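Local coordinates for protein membrane-bound protease PH1510 (Pyrococcus horikoshii, PDB 6M4B) that cleaves proteins near hydrophobic or aromatic residues, as a membrane-bound serine protease able to degrade casein and a stomatin homolog in vitro, at residues N8-A13 and A39-I44; I33-N38 and S66-I71; S92-M97 and N183-K188. The protein carries 1 engineered substitution. All coordinates share one frame; numbering follows the deposited sequence.

Interaction 1: N8-A13 and A39-I44; sequences NIVYVA and AEAIII
Ile43 O is gripped from the neighbouring strand by two donors: Ala13 N at 2.9 Å, in a true hydrogen bond, and the CA-H of Val12, with CA at 3.2 Å. On the 8-13 strand, Tyr11 O in turn receives Ile43 N at 2.8 Å in an almost straight bond, and Tyr11 N reaches back to Ala41 O. Toward the start of the 39-44 segment, Ile9 O accepts Glu40 N at 2.8 Å.

Side chains alternate between the two faces. On one, Val10 CG1, turned anti to its own N (chi1 176°), meets Ile43 CD1 at 3.7 Å. On the other lies the Tyr11 ring, whose CD2 edge is met by the Ala39 methyl CB at 3.7 Å, while Ile9 CG2 sits over one ring face, offset toward its rim. Asn8 OD1 rests on Glu40 CB (3.1 Å), with amide and carboxylate planes 76° apart; no bond joins OD1 to Glu40 OE2, both being acceptors. Asn199 holds the two side chains, through Asn8 ND2 to its O and Glu40 OE1 to its N.

Strand axes 4.6 Å apart and 21° from parallel, with helix 21-36 between them in sequence and packed on the Tyr11 and Ile42 face, identify a beta-alpha-beta crossover of the ClpP/crotonase-type protease domain.

Interaction 2: I33-N38 and S66-I71; sequences IAEQDN and SKIPVI
Glu35, near the C-terminal end of helix 21-36, reaches across to the loop that leads into strand 70-74, so the contact ties a helix of the ClpP/crotonase-type fold to the entry of a strand in its parallel sheet. Its buried part is apolar and tight. Ile68 CD1 presses on the Ala34 methyl, with CD1 and CB 3.3 Å apart, closer than usual for two carbons. With CG1 between backbone N and carbonyl carbon (chi1 67°), the Ile68 branch carrying CD1 is turned toward the helix. Ile42 of strand 41-47 touches both Ala34 and Ile68, closing this side against the sheet.

Toward solvent the packing is looser and polar. The Glu35 side chain, extended beyond CG, crosses that of Lys67 at about a right angle. Lys67 N to Glu35 OE2 measures 2.8 Å, is nearly straight (168°) and uses the anti lone pair of OE2. The two charged ends are not in contact, since Glu35 OE2 and Lys67 NZ lie 5.6 Å apart. Glu35 OE1 instead forms a salt bridge with Arg62, and the carboxylate is thus held at both oxygens. With an alanine at Glu35, Lys67 N would probably lose this acceptor and Arg62 this salt-bridge partner, and the loop its polar tie to the helix.

The helix ends in a Schellman motif, with Asn38 at positive phi, Ala39 N bonded to Ala34 O, and Asn38 N to Glu35 O at 2.9 Å. Within the 66-71 segment, Ser66 OG donates to Ile68 O at 2.6 Å, in the carbonyl plane and on a lone pair.

Interaction 3: S92-M97 and N183-K188; sequences SHLIAM and NGMKTK
His93 O accepts Lys188 N at 2.8 Å, and this bond anchors the contact: it is nearly straight (166° at the hydrogen) and lies in the carbonyl plane on a lone pair. The same oxygen also has Thr187 CA at 3.6 Å in a CA-H...O contact. Beside it, the His93 and Thr187 side chains run together in the same direction. His93 CB touches Thr187 CG2 at 3.9 Å, and Thr187 CB comes to the edge of the imidazole at CD2, also at 3.9 Å. At the partly exposed end, Leu94 CD1 meets Met185 SD at 3.9 Å, the two chains crossing at about a right angle; Met185 CG, placed between backbone N and carbonyl carbon (chi1 58°), leads the sulfur there.

The irregular segment follows helix 175-182 and lies against the residues leading into strand 94-97, a member of the parallel sheet of this ClpP/crotonase-type domain. Farther out, Val70 packs on His93, whose NE2 makes a weak hydrogen bond to Pro190 O. Thr187 OG1 is hydrogen-bonded to Ile189 O, fixing the rotation of the threonine that lines the imidazole edge. Lys186, pointing away from the strand, packs on Lys124 of the second subunit, the catalytic proton donor/acceptor there.

All three contacts reach the same parallel sheet, whose order includes 94-97, 70-74, 41-47 and 9-16 as successive neighbours. Interactions 1 and 2 have centres 7 Å apart and touch, with Ile44 N to Ile71 O a probable hydrogen bond at 2.9 Å. Their segments alternate along the chain, and helix 21-36 belongs to the crossover that joins the strands of interaction 1. Interaction 3 opens after both have closed. Its centre lies 14 Å from that of interaction 2, which it meets through a probable bond from His93 N to Val70 O, and 12 Å from interaction 1, without touching it. The contacts thus step across one protease domain, away from this chain's own active site, while interaction 3 reaches Lys124 of the second subunit.

Interaction 1: N8-A13 and A39-I44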
ATOM      1  N   ASN A   8     -15.298  11.390  24.642  1.00 48.50           N
ATOM      2  CA  ASN A   8     -15.346  11.124  23.236  1.00 41.76           C
ATOM      3  C   ASN A   8     -14.587  12.314  22.706  1.00 40.66           C
ATOM      4  O   ASN A   8     -15.098  13.430  22.656  1.00 45.96           O
ATOM      5  CB  ASN A   8     -16.826  11.111  22.810  1.00 48.91           C
ATOM      6  CG  ASN A   8     -17.076  10.384  21.474  1.00 52.21           C
ATOM      7  OD1 ASN A   8     -16.214   9.719  20.944  1.00 59.21           O
ATOM      8  ND2 ASN A   8     -18.268  10.547  20.926  1.00 52.63           N
ATOM      9  N   ILE A   9     -13.332  12.086  22.348  1.00 43.11           N
ATOM     10  CA  ILE A   9     -12.459  13.147  21.898  1.00 45.50           C
ATOM     11  C   ILE A   9     -12.194  13.048  20.383  1.00 48.59           C
ATOM     12  O   ILE A   9     -11.818  11.981  19.877  1.00 51.33           O
ATOM     13  CB  ILE A   9     -11.124  13.078  22.663  1.00 49.00           C
ATOM     14  CG1 ILE A   9     -11.381  13.443  24.131  1.00 58.46           C
ATOM     15  CG2 ILE A   9     -10.108  14.034  22.069  1.00 45.85           C
ATOM     16  CD1 ILE A   9     -10.288  13.023  25.093  1.00 62.70           C
ATOM     17  N   VAL A  10     -12.319  14.177  19.695  1.00 41.71           N
ATOM     18  CA  VAL A  10     -11.841  14.303  18.341  1.00 47.92           C
ATOM     19  C   VAL A  10     -10.698  15.317  18.293  1.00 44.32           C
ATOM     20  O   VAL A  10     -10.857  16.470  18.681  1.00 43.97           O
ATOM     21  CB  VAL A  10     -12.963  14.702  17.362  1.00 46.12           C
ATOM     22  CG1 VAL A  10     -12.412  14.922  15.952  1.00 45.22           C
ATOM     23  CG2 VAL A  10     -13.998  13.580  17.309  1.00 50.92           C
ATOM     24  N   TYR A  11      -9.554  14.871  17.791  1.00 39.55           N
ATOM     25  CA  TYR A  11      -8.435  15.781  17.554  1.00 42.39           C
ATOM     26  C   TYR A  11      -8.541  16.385  16.171  1.00 44.59           C
ATOM     27  O   TYR A  11      -9.149  15.798  15.272  1.00 46.56           O
ATOM     28  CB  TYR A  11      -7.117  15.076  17.752  1.00 43.69           C
ATOM     29  CG  TYR A  11      -6.814  14.822  19.227  1.00 51.78           C
ATOM     30  CD1 TYR A  11      -6.313  15.845  20.037  1.00 55.00           C
ATOM     31  CD2 TYR A  11      -7.032  13.578  19.803  1.00 53.40           C
ATOM     32  CE1 TYR A  11      -6.016  15.623  21.361  1.00 58.11           C
ATOM     33  CE2 TYR A  11      -6.735  13.342  21.135  1.00 65.16           C
ATOM     34  CZ  TYR A  11      -6.227  14.364  21.908  1.00 61.84           C
ATOM     35  OH  TYR A  11      -5.944  14.138  23.224  1.00 66.91           O
ATOM     36  N   VAL A  12      -7.998  17.584  16.034  1.00 44.99           N
ATOM     37  CA  VAL A  12      -7.942  18.317  14.778  1.00 45.29           C
ATOM     38  C   VAL A  12      -6.488  18.791  14.627  1.00 51.37           C
ATOM     39  O   VAL A  12      -5.959  19.385  15.556  1.00 51.26           O
ATOM     40  CB  VAL A  12      -8.898  19.522  14.763  1.00 41.29           C
ATOM     41  CG1 VAL A  12      -8.803  20.300  13.478  1.00 47.28           C
ATOM     42  CG2 VAL A  12     -10.345  19.072  14.942  1.00 47.74           C
ATOM     43  N   ALA A  13      -5.856  18.520  13.484  1.00 43.42           N
ATOM     44  CA  ALA A  13      -4.572  19.104  13.174  1.00 42.20           C
ATOM     45  C   ALA A  13      -4.596  19.696  11.793  1.00 44.40           C
ATOM     46  O   ALA A  13      -5.519  19.464  11.014  1.00 49.44           O
ATOM     47  CB  ALA A  13      -3.483  18.077  13.301  1.00 42.22           C
ATOM     48  N   ALA A  39      -8.635   8.493  21.029  1.00 46.57           N
ATOM     49  CA  ALA A  39      -9.583   9.387  20.362  1.00 45.87           C
ATOM     50  C   ALA A  39     -10.586   8.612  19.504  1.00 43.81           C
ATOM     51  O   ALA A  39     -10.292   7.522  18.990  1.00 46.31           O
ATOM     52  CB  ALA A  39      -8.859  10.410  19.521  1.00 46.68           C
ATOM     53  N   GLU A  40     -11.764   9.204  19.366  1.00 40.56           N
ATOM     54  CA  GLU A  40     -12.812   8.726  18.496  1.00 42.58           C
ATOM     55  C   GLU A  40     -12.401   8.843  17.016  1.00 38.28           C
ATOM     56  O   GLU A  40     -12.866   8.085  16.193  1.00 43.51           O
ATOM     57  CB  GLU A  40     -14.080   9.549  18.767  1.00 42.61           C
ATOM     58  CG  GLU A  40     -15.284   9.291  17.866  1.00 44.89           C
ATOM     59  CD  GLU A  40     -15.820   7.902  17.982  1.00 48.30           C
ATOM     60  OE1 GLU A  40     -16.580   7.470  17.089  1.00 51.88           O
ATOM     61  OE2 GLU A  40     -15.451   7.213  18.951  1.00 47.66           O
ATOM     62  N   ALA A  41     -11.601   9.856  16.706  1.00 40.93           N
ATOM     63  CA  ALA A  41     -11.170  10.184  15.329  1.00 41.75           C
ATOM     64  C   ALA A  41     -10.173  11.319  15.392  1.00 42.98           C
ATOM     65  O   ALA A  41     -10.184  12.103  16.358  1.00 41.82           O
ATOM     66  CB  ALA A  41     -12.346  10.587  14.424  1.00 36.12           C
ATOM     67  N   ILE A  42      -9.345  11.428  14.352  1.00 38.29           N
ATOM     68  CA  ILE A  42      -8.525  12.620  14.156  1.00 39.51           C
ATOM     69  C   ILE A  42      -8.887  13.225  12.806  1.00 40.46           C
ATOM     70  O   ILE A  42      -8.988  12.512  11.813  1.00 38.03           O
ATOM     71  CB  ILE A  42      -7.020  12.326  14.281  1.00 40.93           C
ATOM     72  CG1 ILE A  42      -6.219  13.635  14.140  1.00 40.53           C
ATOM     73  CG2 ILE A  42      -6.542  11.275  13.300  1.00 43.51           C
ATOM     74  CD1 ILE A  42      -4.742  13.434  14.346  1.00 43.66           C
ATOM     75  N   ILE A  43      -9.135  14.527  12.793  1.00 41.62           N
ATOM     76  CA  ILE A  43      -9.423  15.282  11.589  1.00 40.28           C
ATOM     77  C   ILE A  43      -8.144  16.032  11.214  1.00 43.81           C
ATOM     78  O   ILE A  43      -7.525  16.689  12.038  1.00 43.38           O
ATOM     79  CB  ILE A  43     -10.536  16.305  11.776  1.00 37.93           C
ATOM     80  CG1 ILE A  43     -11.867  15.579  12.085  1.00 38.84           C
ATOM     81  CG2 ILE A  43     -10.692  17.164  10.508  1.00 37.54           C
ATOM     82  CD1 ILE A  43     -12.938  16.493  12.664  1.00 39.17           C
ATOM     83  N   ILE A  44      -7.737  15.882   9.965  1.00 42.32           N
ATOM     84  CA  ILE A  44      -6.578  16.552   9.460  1.00 38.88           C
ATOM     85  C   ILE A  44      -7.048  17.485   8.395  1.00 37.78           C
ATOM     86  O   ILE A  44      -7.549  17.051   7.373  1.00 42.03           O
ATOM     87  CB  ILE A  44      -5.532  15.552   8.999  1.00 45.47           C
ATOM     88  CG1 ILE A  44      -4.993  14.871  10.257  1.00 49.30           C
ATOM     89  CG2 ILE A  44      -4.443  16.263   8.205  1.00 48.04           C
ATOM     90  CD1 ILE A  44      -4.070  13.735   9.991  1.00 54.17           C
TER

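Interaction 2: I33-N38 and S66-I71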
ATOM      1  N   ILE A  33      -0.400  10.567  18.700  1.00 47.84           N
ATOM      2  CA  ILE A  33      -1.010  11.242  19.846  1.00 54.97           C
ATOM      3  C   ILE A  33      -2.479  10.845  19.997  1.00 52.81           C
ATOM      4  O   ILE A  33      -2.896  10.358  21.037  1.00 57.19           O
ATOM      5  CB  ILE A  33      -0.868  12.776  19.741  1.00 54.28           C
ATOM      6  CG1 ILE A  33       0.592  13.172  19.952  1.00 56.46           C
ATOM      7  CG2 ILE A  33      -1.736  13.460  20.797  1.00 57.29           C
ATOM      8  CD1 ILE A  33       0.923  14.607  19.569  1.00 58.84           C
ATOM      9  N   ALA A  34      -3.251  11.019  18.926  1.00 56.88           N
ATOM     10  CA  ALA A  34      -4.664  10.706  18.957  1.00 49.77           C
ATOM     11  C   ALA A  34      -4.938   9.239  19.284  1.00 45.06           C
ATOM     12  O   ALA A  34      -5.914   8.942  19.969  1.00 44.50           O
ATOM     13  CB  ALA A  34      -5.297  11.073  17.620  1.00 55.22           C
ATOM     14  N   GLU A  35      -4.121   8.314  18.766  1.00 48.75           N
ATOM     15  CA  GLU A  35      -4.248   6.858  19.096  1.00 50.87           C
ATOM     16  C   GLU A  35      -3.924   6.608  20.592  1.00 52.16           C
ATOM     17  O   GLU A  35      -4.656   5.922  21.287  1.00 48.19           O
ATOM     18  CB  GLU A  35      -3.247   5.999  18.283  1.00 55.70           C
ATOM     19  CG  GLU A  35      -3.505   5.821  16.794  1.00 58.20           C
ATOM     20  CD  GLU A  35      -2.357   5.115  16.060  1.00 56.36           C
ATOM     21  OE1 GLU A  35      -1.162   5.358  16.365  1.00 54.26           O
ATOM     22  OE2 GLU A  35      -2.642   4.340  15.128  1.00 50.28           O
ATOM     23  N   GLN A  36      -2.828   7.188  21.073  1.00 57.04           N
ATOM     24  CA  GLN A  36      -2.457   7.053  22.496  1.00 65.33           C
ATOM     25  C   GLN A  36      -3.539   7.543  23.436  1.00 63.78           C
ATOM     26  O   GLN A  36      -3.733   6.918  24.467  1.00 59.16           O
ATOM     27  CB  GLN A  36      -1.160   7.774  22.815  1.00 66.75           C
ATOM     28  CG  GLN A  36       0.060   6.921  22.487  1.00 67.30           C
ATOM     29  CD  GLN A  36       1.328   7.754  22.350  1.00 72.49           C
ATOM     30  OE1 GLN A  36       1.330   8.965  22.625  1.00 70.23           O
ATOM     31  NE2 GLN A  36       2.421   7.103  21.961  1.00 77.11           N
ATOM     32  N   ASP A  37      -4.269   8.610  23.065  1.00 64.51           N
ATOM     33  CA  ASP A  37      -5.412   9.097  23.878  1.00 58.37           C
ATOM     34  C   ASP A  37      -6.752   8.401  23.584  1.00 52.89           C
ATOM     35  O   ASP A  37      -7.767   8.811  24.117  1.00 54.52           O
ATOM     36  CB  ASP A  37      -5.562  10.625  23.794  1.00 58.53           C
ATOM     37  CG  ASP A  37      -4.241  11.385  24.110  1.00 70.96           C
ATOM     38  OD1 ASP A  37      -3.272  10.763  24.615  1.00 76.26           O
ATOM     39  OD2 ASP A  37      -4.170  12.613  23.866  1.00 66.72           O
ATOM     40  N   ASN A  38      -6.758   7.309  22.818  1.00 57.73           N
ATOM     41  CA  ASN A  38      -8.013   6.611  22.424  1.00 60.36           C
ATOM     42  C   ASN A  38      -9.074   7.555  21.855  1.00 52.63           C
ATOM     43  O   ASN A  38     -10.288   7.402  22.146  1.00 47.25           O
ATOM     44  CB  ASN A  38      -8.649   5.817  23.590  1.00 62.32           C
ATOM     45  CG  ASN A  38      -7.720   4.779  24.165  1.00 78.38           C
ATOM     46  OD1 ASN A  38      -7.286   4.879  25.315  1.00 82.28           O
ATOM     47  ND2 ASN A  38      -7.374   3.788  23.356  1.00 88.28           N
ATOM     48  N   SER A  66      -3.706   3.054  11.029  1.00 47.42           N
ATOM     49  CA  SER A  66      -4.171   3.838  12.162  1.00 47.76           C
ATOM     50  C   SER A  66      -5.149   3.052  12.992  1.00 43.18           C
ATOM     51  O   SER A  66      -6.027   2.407  12.469  1.00 41.21           O
ATOM     52  CB  SER A  66      -4.826   5.167  11.717  1.00 44.70           C
ATOM     53  OG  SER A  66      -5.250   5.917  12.856  1.00 43.06           O
ATOM     54  N   LYS A  67      -4.995   3.100  14.301  1.00 42.75           N
ATOM     55  CA  LYS A  67      -5.950   2.420  15.179  1.00 45.55           C
ATOM     56  C   LYS A  67      -7.193   3.241  15.402  1.00 41.48           C
ATOM     57  O   LYS A  67      -8.113   2.747  16.011  1.00 46.08           O
ATOM     58  CB  LYS A  67      -5.300   2.088  16.531  1.00 59.80           C
ATOM     59  CG  LYS A  67      -4.196   1.044  16.380  1.00 67.95           C
ATOM     60  CD  LYS A  67      -3.346   0.871  17.629  1.00 79.80           C
ATOM     61  CE  LYS A  67      -2.204  -0.112  17.357  1.00 87.14           C
ATOM     62  NZ  LYS A  67      -1.128  -0.023  18.373  1.00 82.92           N
ATOM     63  N   ILE A  68      -7.213   4.499  14.942  1.00 44.30           N
ATOM     64  CA  ILE A  68      -8.414   5.317  14.988  1.00 45.79           C
ATOM     65  C   ILE A  68      -8.739   5.878  13.613  1.00 45.45           C
ATOM     66  O   ILE A  68      -7.852   6.034  12.779  1.00 41.19           O
ATOM     67  CB  ILE A  68      -8.279   6.478  15.990  1.00 50.53           C
ATOM     68  CG1 ILE A  68      -7.241   7.472  15.527  1.00 46.78           C
ATOM     69  CG2 ILE A  68      -7.928   5.929  17.382  1.00 50.74           C
ATOM     70  CD1 ILE A  68      -7.167   8.687  16.408  1.00 54.51           C
ATOM     71  N   PRO A  69     -10.017   6.191  13.377  1.00 42.78           N
ATOM     72  CA  PRO A  69     -10.359   6.832  12.107  1.00 41.87           C
ATOM     73  C   PRO A  69      -9.615   8.164  11.871  1.00 37.86           C
ATOM     74  O   PRO A  69      -9.542   8.983  12.744  1.00 38.26           O
ATOM     75  CB  PRO A  69     -11.874   7.061  12.241  1.00 42.28           C
ATOM     76  CG  PRO A  69     -12.338   6.056  13.266  1.00 39.09           C
ATOM     77  CD  PRO A  69     -11.212   5.888  14.208  1.00 38.36           C
ATOM     78  N   VAL A  70      -9.050   8.316  10.681  1.00 36.96           N
ATOM     79  CA  VAL A  70      -8.481   9.544  10.142  1.00 35.43           C
ATOM     80  C   VAL A  70      -9.405  10.156   9.066  1.00 34.96           C
ATOM     81  O   VAL A  70      -9.712   9.526   8.020  1.00 45.37           O
ATOM     82  CB  VAL A  70      -7.117   9.282   9.477  1.00 36.68           C
ATOM     83  CG1 VAL A  70      -6.444  10.606   9.075  1.00 37.42           C
ATOM     84  CG2 VAL A  70      -6.239   8.495  10.416  1.00 40.82           C
ATOM     85  N   ILE A  71      -9.818  11.382   9.295  1.00 32.94           N
ATOM     86  CA  ILE A  71     -10.698  12.113   8.400  1.00 37.36           C
ATOM     87  C   ILE A  71      -9.807  13.160   7.738  1.00 38.92           C
ATOM     88  O   ILE A  71      -9.161  13.943   8.426  1.00 40.31           O
ATOM     89  CB  ILE A  71     -11.870  12.746   9.158  1.00 35.63           C
ATOM     90  CG1 ILE A  71     -12.703  11.632   9.798  1.00 40.01           C
ATOM     91  CG2 ILE A  71     -12.731  13.563   8.207  1.00 37.70           C
ATOM     92  CD1 ILE A  71     -13.801  12.115  10.707  1.00 39.98           C
TER

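Interaction 3: S92-M97 and N183-K188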
ATOM      1  N   SER A  92      -7.974   7.476   3.093  1.00 33.64           N
ATOM      2  CA  SER A  92      -8.414   7.795   4.441  1.00 34.00           C
ATOM      3  C   SER A  92      -9.812   7.268   4.698  1.00 31.94           C
ATOM      4  O   SER A  92     -10.550   6.874   3.780  1.00 30.36           O
ATOM      5  CB  SER A  92      -8.368   9.320   4.659  1.00 38.25           C
ATOM      6  OG  SER A  92      -9.549   9.951   4.159  1.00 39.95           O
ATOM      7  N   HIS A  93     -10.170   7.266   5.977  1.00 33.07           N
ATOM      8  CA  HIS A  93     -11.425   6.700   6.445  1.00 31.73           C
ATOM      9  C   HIS A  93     -12.653   7.472   6.018  1.00 29.72           C
ATOM     10  O   HIS A  93     -13.729   6.909   5.935  1.00 31.01           O
ATOM     11  CB  HIS A  93     -11.370   6.568   7.962  1.00 35.57           C
ATOM     12  CG  HIS A  93     -10.318   5.631   8.429  1.00 33.75           C
ATOM     13  ND1 HIS A  93      -9.024   6.028   8.668  1.00 37.04           N
ATOM     14  CD2 HIS A  93     -10.359   4.298   8.693  1.00 36.63           C
ATOM     15  CE1 HIS A  93      -8.306   4.984   9.056  1.00 36.95           C
ATOM     16  NE2 HIS A  93      -9.095   3.924   9.068  1.00 38.47           N
ATOM     17  N   LEU A  94     -12.488   8.781   5.820  1.00 28.67           N
ATOM     18  CA  LEU A  94     -13.566   9.660   5.447  1.00 30.63           C
ATOM     19  C   LEU A  94     -12.971  10.939   4.854  1.00 31.49           C
ATOM     20  O   LEU A  94     -11.958  11.417   5.348  1.00 35.47           O
ATOM     21  CB  LEU A  94     -14.414  10.022   6.673  1.00 30.93           C
ATOM     22  CG  LEU A  94     -15.852  10.476   6.372  1.00 34.78           C
ATOM     23  CD1 LEU A  94     -16.656   9.253   6.063  1.00 40.99           C
ATOM     24  CD2 LEU A  94     -16.527  11.190   7.544  1.00 37.07           C
ATOM     25  N   ILE A  95     -13.582  11.471   3.801  1.00 29.64           N
ATOM     26  CA  ILE A  95     -13.105  12.689   3.208  1.00 33.40           C
ATOM     27  C   ILE A  95     -14.212  13.695   3.316  1.00 33.77           C
ATOM     28  O   ILE A  95     -15.342  13.411   2.923  1.00 33.75           O
ATOM     29  CB  ILE A  95     -12.724  12.533   1.705  1.00 35.20           C
ATOM     30  CG1 ILE A  95     -11.685  11.416   1.493  1.00 36.04           C
ATOM     31  CG2 ILE A  95     -12.148  13.832   1.190  1.00 36.80           C
ATOM     32  CD1 ILE A  95     -11.646  10.917   0.052  1.00 38.36           C
ATOM     33  N   ALA A  96     -13.845  14.874   3.769  1.00 33.74           N
ATOM     34  CA  ALA A  96     -14.718  16.034   3.766  1.00 35.42           C
ATOM     35  C   ALA A  96     -14.033  17.179   3.023  1.00 33.97           C
ATOM     36  O   ALA A  96     -12.804  17.353   3.120  1.00 36.76           O
ATOM     37  CB  ALA A  96     -15.015  16.450   5.191  1.00 34.80           C
ATOM     38  N   MET A  97     -14.831  17.948   2.308  1.00 33.20           N
ATOM     39  CA  MET A  97     -14.342  19.179   1.643  1.00 38.16           C
ATOM     40  C   MET A  97     -15.163  20.451   2.007  1.00 35.86           C
ATOM     41  O   MET A  97     -16.368  20.415   2.063  1.00 36.42           O
ATOM     42  CB  MET A  97     -14.318  18.988   0.125  1.00 36.83           C
ATOM     43  CG  MET A  97     -13.306  17.931  -0.366  1.00 37.68           C
ATOM     44  SD  MET A  97     -13.391  17.742  -2.147  1.00 40.60           S
ATOM     45  CE  MET A  97     -12.507  19.207  -2.662  1.00 39.75           C
ATOM     46  N   ASN A 183     -21.546  12.208  11.561  1.00 43.88           N
ATOM     47  CA  ASN A 183     -22.030  11.407  12.696  1.00 39.57           C
ATOM     48  C   ASN A 183     -22.894  10.273  12.222  1.00 35.34           C
ATOM     49  O   ASN A 183     -23.813  10.504  11.480  1.00 40.31           O
ATOM     50  CB  ASN A 183     -22.860  12.303  13.628  1.00 42.93           C
ATOM     51  CG  ASN A 183     -23.273  11.603  14.889  1.00 37.39           C
ATOM     52  OD1 ASN A 183     -22.616  10.677  15.352  1.00 36.98           O
ATOM     53  ND2 ASN A 183     -24.306  12.093  15.490  1.00 37.47           N
ATOM     54  N   GLY A 184     -22.606   9.058  12.652  1.00 38.41           N
ATOM     55  CA  GLY A 184     -23.335   7.846  12.221  1.00 38.75           C
ATOM     56  C   GLY A 184     -22.881   7.195  10.906  1.00 43.22           C
ATOM     57  O   GLY A 184     -23.446   6.174  10.512  1.00 41.65           O
ATOM     58  N   MET A 185     -21.897   7.776  10.214  1.00 44.87           N
ATOM     59  CA  MET A 185     -21.388   7.106   9.032  1.00 48.69           C
ATOM     60  C   MET A 185     -20.249   6.132   9.367  1.00 42.36           C
ATOM     61  O   MET A 185     -19.521   6.281  10.372  1.00 41.62           O
ATOM     62  CB  MET A 185     -21.274   8.021   7.775  1.00 56.82           C
ATOM     63  CG  MET A 185     -20.470   9.273   7.743  1.00 55.01           C
ATOM     64  SD  MET A 185     -20.472   9.923   6.059  1.00 48.94           S
ATOM     65  CE  MET A 185     -21.940  10.901   5.636  1.00 47.33           C
ATOM     66  N   LYS A 186     -20.214   5.036   8.617  1.00 36.07           N
ATOM     67  CA  LYS A 186     -19.116   4.084   8.700  1.00 38.26           C
ATOM     68  C   LYS A 186     -17.865   4.596   8.017  1.00 34.96           C
ATOM     69  O   LYS A 186     -17.923   5.297   7.031  1.00 34.06           O
ATOM     70  CB  LYS A 186     -19.498   2.753   8.073  1.00 45.22           C
ATOM     71  CG  LYS A 186     -20.761   2.179   8.676  1.00 49.57           C
ATOM     72  CD  LYS A 186     -21.051   0.763   8.227  1.00 55.09           C
ATOM     73  CE  LYS A 186     -21.007  -0.196   9.398  1.00 63.78           C
ATOM     74  NZ  LYS A 186     -22.022  -1.252   9.161  1.00 67.39           N
ATOM     75  N   THR A 187     -16.724   4.211   8.551  1.00 36.15           N
ATOM     76  CA  THR A 187     -15.470   4.484   7.914  1.00 34.08           C
ATOM     77  C   THR A 187     -15.489   3.767   6.573  1.00 35.75           C
ATOM     78  O   THR A 187     -16.101   2.722   6.423  1.00 32.77           O
ATOM     79  CB  THR A 187     -14.275   4.012   8.759  1.00 34.59           C
ATOM     80  OG1 THR A 187     -14.420   2.626   9.106  1.00 34.79           O
ATOM     81  CG2 THR A 187     -14.182   4.842  10.015  1.00 33.69           C
ATOM     82  N   LYS A 188     -14.831   4.341   5.592  1.00 34.67           N
ATOM     83  CA  LYS A 188     -14.866   3.750   4.272  1.00 37.55           C
ATOM     84  C   LYS A 188     -13.817   2.666   4.088  1.00 35.65           C
ATOM     85  O   LYS A 188     -13.913   1.875   3.179  1.00 33.03           O
ATOM     86  CB  LYS A 188     -14.703   4.826   3.172  1.00 39.45           C
ATOM     87  CG  LYS A 188     -15.840   5.832   3.056  1.00 45.80           C
ATOM     88  CD  LYS A 188     -17.265   5.299   3.054  1.00 46.61           C
ATOM     89  CE  LYS A 188     -17.617   4.289   1.972  1.00 50.89           C
ATOM     90  NZ  LYS A 188     -17.732   4.921   0.648  1.00 50.89           N
TER